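Local coordinates for glutaredoxin-glutathione complex (Polygonaceae, PDB 5KQA), which binds glutathione and probably catalyses glutathione-dependent thiol-disulfide exchange, as expected of a glutaredoxin with the thioredoxin fold, at residues A[21-26]-A[78-83]; A[84-89]-A[98-103]. One frame throughout, in Å; residues are numbered along the deposited sequence.

Contact 1: residues A[21-26]-A[78-83]; sequences EQLKMA and IQAALL. With GSH (glutathione), chain B.
Ala26 sets its methyl group against the backbone of the facing helix at Ile78, with CB 3.6 Å from Ile78 N, and this is the tightest spot between 21-26 and 78-83. The CA atoms of Ala26 and Ile78 come within 4.9 Å, helped by the small methyl of Ala26. The same Ala26 CB also meets the CG1 branch of Ile78 at 4.0 Å. Standing beside the backbone N of Ile78, that branch lies on the side where Ala26 CB sits, although the CB of Ile78 starts away from the other helix. One turn on, Ala81 fits its CB between the carbonyl O of Leu23 and the carbonyl C of Ala26, and its methyl also touches that of Ala26. These residues are buried, and the contacts between side chains are all apolar.

The packing is looser at Leu23. Its CB does not aim at the other helix, but with CG anti to the backbone N (chi1 -159°) the isobutyl end reaches over: CD1 lies 4.1 Å from Ala80 CB, while CD2 covers Ala81. Leu23 and Ala80 remain partly exposed, and the side of helix 20-35 turned from the contact, with Lys24, is exposed.

On the other side of helix 75-86, Gln79 turns away from the contact and extends to glutathione. Its NE2 donates to O31 of the glycine carboxylate of glutathione at 2.8 Å, with an N-H...O angle of 162°. The amide is held at both ends, since NE2 also bonds to Arg89 O and OE1 takes a bond from Lys44, which itself binds the glutathione. With the segments crossing at -77°, the N-terminal helix of the glutaredoxin packs on a helix of its thioredoxin fold whose far face contributes to the glutathione site.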
loop_
_atom_site.group_PDB
_atom_site.type_symbol
_atom_site.label_atom_id
_atom_site.label_comp_id
_atom_site.label_asym_id
_atom_site.label_seq_id
_atom_site.Cartn_x
_atom_site.Cartn_y
_atom_site.Cartn_z
ATOM N N GLU A 21 0.649 21.144 8.423
ATOM C CA GLU A 21 -0.683 21.049 7.839
ATOM C C GLU A 21 -0.671 20.152 6.599
ATOM O O GLU A 21 -1.606 19.395 6.362
ATOM C CB GLU A 21 -1.210 22.444 7.489
ATOM C CG GLU A 21 -2.306 22.464 6.429
ATOM C CD GLU A 21 -3.664 22.056 6.971
ATOM O OE1 GLU A 21 -3.747 21.654 8.155
ATOM O OE2 GLU A 21 -4.650 22.137 6.204
ATOM N N GLN A 22 0.391 20.236 5.806
ATOM C CA GLN A 22 0.490 19.409 4.609
ATOM C C GLN A 22 0.638 17.939 4.966
ATOM O O GLN A 22 0.048 17.068 4.318
ATOM C CB GLN A 22 1.659 19.858 3.738
ATOM C CG GLN A 22 1.336 21.064 2.881
ATOM C CD GLN A 22 2.547 21.591 2.161
ATOM O OE1 GLN A 22 3.619 21.733 2.753
ATOM N NE2 GLN A 22 2.394 21.877 0.870
ATOM N N LEU A 23 1.422 17.663 5.999
ATOM C CA LEU A 23 1.607 16.284 6.451
ATOM C C LEU A 23 0.298 15.731 6.992
ATOM O O LEU A 23 -0.072 14.597 6.707
ATOM C CB LEU A 23 2.707 16.197 7.514
ATOM C CG LEU A 23 3.344 14.814 7.707
ATOM C CD1 LEU A 23 4.820 14.954 8.068
ATOM C CD2 LEU A 23 2.605 14.003 8.770
ATOM N N LYS A 24 -0.404 16.554 7.764
ATOM C CA LYS A 24 -1.698 16.182 8.324
ATOM C C LYS A 24 -2.728 15.857 7.233
ATOM O O LYS A 24 -3.415 14.845 7.308
ATOM C CB LYS A 24 -2.216 17.308 9.222
ATOM C CG LYS A 24 -3.573 17.040 9.829
ATOM C CD LYS A 24 -4.016 18.197 10.703
ATOM C CE LYS A 24 -5.418 18.649 10.336
ATOM N NZ LYS A 24 -5.930 19.681 11.281
ATOM N N MET A 25 -2.837 16.737 6.241
ATOM C CA MET A 25 -3.723 16.536 5.095
ATOM C C MET A 25 -3.353 15.286 4.294
ATOM O O MET A 25 -4.218 14.511 3.895
ATOM C CB MET A 25 -3.689 17.759 4.181
ATOM C CG MET A 25 -4.307 19.009 4.780
ATOM S SD MET A 25 -6.059 18.786 5.161
ATOM C CE MET A 25 -5.979 18.418 6.901
ATOM N N ALA A 26 -2.063 15.102 4.053
ATOM C CA ALA A 26 -1.579 13.911 3.362
ATOM C C ALA A 26 -1.911 12.616 4.130
ATOM O O ALA A 26 -2.294 11.612 3.534
ATOM C CB ALA A 26 -0.075 14.023 3.129
ATOM N N ILE A 78 2.668 12.691 1.161
ATOM C CA ILE A 78 2.117 11.365 1.430
ATOM C C ILE A 78 3.226 10.395 1.874
ATOM O O ILE A 78 3.039 9.612 2.804
ATOM C CB ILE A 78 1.379 10.800 0.216
ATOM C CG1 ILE A 78 0.199 11.715 -0.143
ATOM C CG2 ILE A 78 0.899 9.363 0.503
ATOM C CD1 ILE A 78 -0.425 11.431 -1.503
ATOM N N GLN A 79 4.387 10.459 1.233
ATOM C CA GLN A 79 5.464 9.553 1.611
ATOM C C GLN A 79 5.940 9.871 3.036
ATOM O O GLN A 79 6.263 8.970 3.809
ATOM C CB GLN A 79 6.625 9.629 0.612
ATOM C CG GLN A 79 7.587 8.441 0.724
ATOM C CD GLN A 79 8.439 8.235 -0.522
ATOM O OE1 GLN A 79 8.418 9.050 -1.447
ATOM N NE2 GLN A 79 9.195 7.137 -0.550
ATOM N N ALA A 80 5.958 11.153 3.387
ATOM C CA ALA A 80 6.316 11.568 4.737
ATOM C C ALA A 80 5.295 11.080 5.765
ATOM O O ALA A 80 5.661 10.660 6.866
ATOM C CB ALA A 80 6.454 13.093 4.812
ATOM N N ALA A 81 4.018 11.157 5.418
ATOM C CA ALA A 81 2.962 10.684 6.308
ATOM C C ALA A 81 3.046 9.165 6.510
ATOM O O ALA A 81 2.795 8.655 7.607
ATOM C CB ALA A 81 1.600 11.079 5.765
ATOM N N LEU A 82 3.415 8.445 5.455
ATOM C CA LEU A 82 3.500 6.986 5.543
ATOM C C LEU A 82 4.680 6.582 6.414
ATOM O O LEU A 82 4.630 5.564 7.107
ATOM C CB LEU A 82 3.631 6.355 4.156
ATOM C CG LEU A 82 2.409 6.379 3.230
ATOM C CD1 LEU A 82 2.830 6.031 1.805
ATOM C CD2 LEU A 82 1.267 5.439 3.702
ATOM N N LEU A 83 5.745 7.384 6.378
ATOM C CA LEU A 83 6.882 7.168 7.265
ATOM C C LEU A 83 6.455 7.352 8.721
ATOM O O LEU A 83 6.730 6.515 9.569
ATOM C CB LEU A 83 8.031 8.124 6.927
ATOM C CG LEU A 83 9.241 8.125 7.882
ATOM C CD1 LEU A 83 9.792 6.712 8.134
ATOM C CD2 LEU A 83 10.342 9.032 7.347
HETATM N N1 GSH B . 12.825 -4.345 0.529
HETATM C CA1 GSH B . 11.967 -3.386 -0.087
HETATM C C1 GSH B . 10.775 -4.137 -0.636
HETATM O O11 GSH B . 9.694 -3.530 -0.867
HETATM O O12 GSH B . 10.863 -5.380 -0.848
HETATM C CB1 GSH B . 12.706 -2.623 -1.177
HETATM C CG1 GSH B . 11.777 -1.642 -1.885
HETATM C CD1 GSH B . 12.543 -0.487 -2.526
HETATM O OE1 GSH B . 13.759 -0.450 -2.479
HETATM N N2 GSH B . 11.835 0.562 -3.186
HETATM C CA2 GSH B . 12.520 1.662 -3.787
HETATM C C2 GSH B . 12.303 2.950 -3.034
HETATM O O2 GSH B . 11.234 3.201 -2.497
HETATM C CB2 GSH B . 11.959 1.974 -5.156
HETATM S SG2 GSH B . 12.577 0.866 -6.391
HETATM N N3 GSH B . 13.353 3.905 -3.000
HETATM C CA3 GSH B . 13.147 5.143 -2.331
HETATM C C3 GSH B . 12.046 5.914 -3.058
HETATM O O31 GSH B . 11.286 6.689 -2.420
HETATM O O32 GSH B . 11.869 5.789 -4.305
#

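Contact 2: residues A[84-89]-A[98-103]; sequences QWTGQR and GKHIGG
Thr86 lays its CB over the centre of the His100 imidazole, 3.6 Å from the ring centroid and 10° off the ring normal, a CH-pi contact. Its CG2 leans to one side of the ring and meets His100 CD2 at 3.5 Å. The opposite face of the imidazole carries Gly102 N, set toward the rim, so the ring is sandwiched between the end of a helix and its own strand.

At the ring edge, His100 NE2 donates to Gln88 OE1 at 2.9 Å. The oxygen lies in the imidazole plane, but the bond is bent to 142° at the hydrogen, the donor is tilted out of the Gln88 carbonyl plane, and the amide plane is turned 55° from the ring. Gln88 gets there fully extended, CG anti to the backbone N, and its NE2 bonds to Thr90 O. Here helix 75-86 of the thioredoxin fold runs out beside the edge strand 99-102, where Ile101 and Gly102 form a classic beta bulge opposite Val94. Thr86 OG1 closes an ST turn by accepting from Gln88 N at 3.3 Å, and it is also bonded to Leu82 O. Past the bulge, Gly103 takes the N-cap position of helix 104-112 and touches glutathione.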
loop_
_atom_site.group_PDB
_atom_site.type_symbol
_atom_site.label_atom_id
_atom_site.label_comp_id
_atom_site.label_asym_id
_atom_site.label_seq_id
_atom_site.Cartn_x
_atom_site.Cartn_y
_atom_site.Cartn_z
ATOM N N GLN A 84 5.795 8.463 9.012
ATOM C CA GLN A 84 5.302 8.705 10.358
ATOM C C GLN A 84 4.384 7.571 10.833
ATOM O O GLN A 84 4.472 7.107 11.965
ATOM C CB GLN A 84 4.561 10.038 10.416
ATOM C CG GLN A 84 3.842 10.283 11.738
ATOM C CD GLN A 84 2.919 11.477 11.676
ATOM O OE1 GLN A 84 1.689 11.338 11.705
ATOM N NE2 GLN A 84 3.504 12.664 11.586
ATOM N N TRP A 85 3.520 7.121 9.939
ATOM C CA TRP A 85 2.502 6.128 10.249
ATOM C C TRP A 85 3.040 4.697 10.356
ATOM O O TRP A 85 2.597 3.926 11.224
ATOM C CB TRP A 85 1.430 6.209 9.172
ATOM C CG TRP A 85 0.180 5.410 9.350
ATOM C CD1 TRP A 85 -0.243 4.749 10.465
ATOM C CD2 TRP A 85 -0.830 5.213 8.353
ATOM N NE1 TRP A 85 -1.453 4.139 10.218
ATOM C CE2 TRP A 85 -1.832 4.406 8.929
ATOM C CE3 TRP A 85 -0.967 5.625 7.020
ATOM C CZ2 TRP A 85 -2.970 4.021 8.228
ATOM C CZ3 TRP A 85 -2.095 5.233 6.319
ATOM C CH2 TRP A 85 -3.082 4.435 6.928
ATOM N N THR A 86 3.979 4.336 9.480
ATOM C CA THR A 86 4.427 2.935 9.374
ATOM C C THR A 86 5.931 2.683 9.621
ATOM O O THR A 86 6.362 1.530 9.665
ATOM C CB THR A 86 4.109 2.344 7.974
ATOM O OG1 THR A 86 4.959 2.951 6.998
ATOM C CG2 THR A 86 2.627 2.542 7.576
ATOM N N GLY A 87 6.729 3.739 9.733
ATOM C CA GLY A 87 8.167 3.586 9.913
ATOM C C GLY A 87 8.914 3.174 8.658
ATOM O O GLY A 87 10.139 3.014 8.651
ATOM N N GLN A 88 8.161 3.019 7.580
ATOM C CA GLN A 88 8.705 2.587 6.303
ATOM C C GLN A 88 9.020 3.801 5.416
ATOM O O GLN A 88 8.269 4.774 5.400
ATOM C CB GLN A 88 7.701 1.641 5.640
ATOM C CG GLN A 88 8.067 1.129 4.277
ATOM C CD GLN A 88 7.052 0.115 3.775
ATOM O OE1 GLN A 88 6.374 -0.548 4.567
ATOM N NE2 GLN A 88 6.958 -0.024 2.468
ATOM N N ARG A 89 10.135 3.751 4.694
ATOM C CA ARG A 89 10.582 4.882 3.873
ATOM C C ARG A 89 10.372 4.662 2.376
ATOM O O ARG A 89 10.443 5.604 1.581
ATOM C CB ARG A 89 12.066 5.168 4.130
ATOM C CG ARG A 89 12.377 5.421 5.586
ATOM C CD ARG A 89 13.836 5.745 5.816
ATOM N NE ARG A 89 14.053 6.151 7.202
ATOM C CZ ARG A 89 13.934 7.403 7.628
ATOM N NH1 ARG A 89 13.608 8.365 6.774
ATOM N NH2 ARG A 89 14.151 7.696 8.899
ATOM N N GLY A 98 -7.160 -2.504 6.132
ATOM C CA GLY A 98 -6.897 -1.415 7.052
ATOM C C GLY A 98 -5.587 -1.571 7.798
ATOM O O GLY A 98 -5.183 -0.694 8.556
ATOM N N LYS A 99 -4.901 -2.683 7.574
ATOM C CA LYS A 99 -3.694 -2.959 8.336
ATOM C C LYS A 99 -2.450 -2.887 7.462
ATOM O O LYS A 99 -2.471 -3.283 6.293
ATOM C CB LYS A 99 -3.802 -4.326 9.009
ATOM C CG LYS A 99 -4.959 -4.415 9.994
ATOM C CD LYS A 99 -4.516 -4.994 11.314
ATOM C CE LYS A 99 -5.697 -5.235 12.234
ATOM N NZ LYS A 99 -6.294 -3.966 12.703
ATOM N N HIS A 100 -1.369 -2.378 8.041
ATOM C CA HIS A 100 -0.107 -2.224 7.329
ATOM C C HIS A 100 0.608 -3.551 7.132
ATOM O O HIS A 100 0.869 -4.266 8.094
ATOM C CB HIS A 100 0.831 -1.263 8.073
ATOM C CG HIS A 100 2.176 -1.127 7.424
ATOM N ND1 HIS A 100 3.350 -1.517 8.036
ATOM C CD2 HIS A 100 2.532 -0.658 6.202
ATOM C CE1 HIS A 100 4.368 -1.290 7.225
ATOM N NE2 HIS A 100 3.897 -0.769 6.103
ATOM N N ILE A 101 0.945 -3.861 5.882
ATOM C CA ILE A 101 1.657 -5.085 5.567
ATOM C C ILE A 101 3.156 -4.818 5.430
ATOM O O ILE A 101 3.959 -5.511 6.016
ATOM C CB ILE A 101 1.132 -5.727 4.252
ATOM C CG1 ILE A 101 -0.363 -6.015 4.363
ATOM C CG2 ILE A 101 1.902 -7.004 3.944
ATOM C CD1 ILE A 101 -0.687 -7.091 5.380
ATOM N N GLY A 102 3.524 -3.808 4.648
ATOM C CA GLY A 102 4.924 -3.527 4.405
ATOM C C GLY A 102 5.255 -3.475 2.927
ATOM O O GLY A 102 4.413 -3.118 2.117
ATOM N N GLY A 103 6.484 -3.840 2.575
ATOM C CA GLY A 103 6.930 -3.779 1.197
ATOM C C GLY A 103 6.768 -5.087 0.445
ATOM O O GLY A 103 6.010 -5.969 0.854
#

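Overall arrangement
Helix 75-86 joins the two contacts, whose centres lie 13 Å apart. They come in series along the chain: contact 1 packs the middle of that helix against the N-terminal helix 20-35, and contact 2 follows where the helix ends and meets strand 99-102, at the edge of the four-stranded mixed sheet. The contacts also touch directly, with Leu83 packing on Gln88 and Arg89, its CD1 3.7 Å from Gln88 O, and Leu23 packing on Gln84. Each includes a residue of the glutathione pocket, Gln79 in contact 1 and Gly103 in contact 2, and the two contacts thus bring residues from different parts of the fold to one pocket.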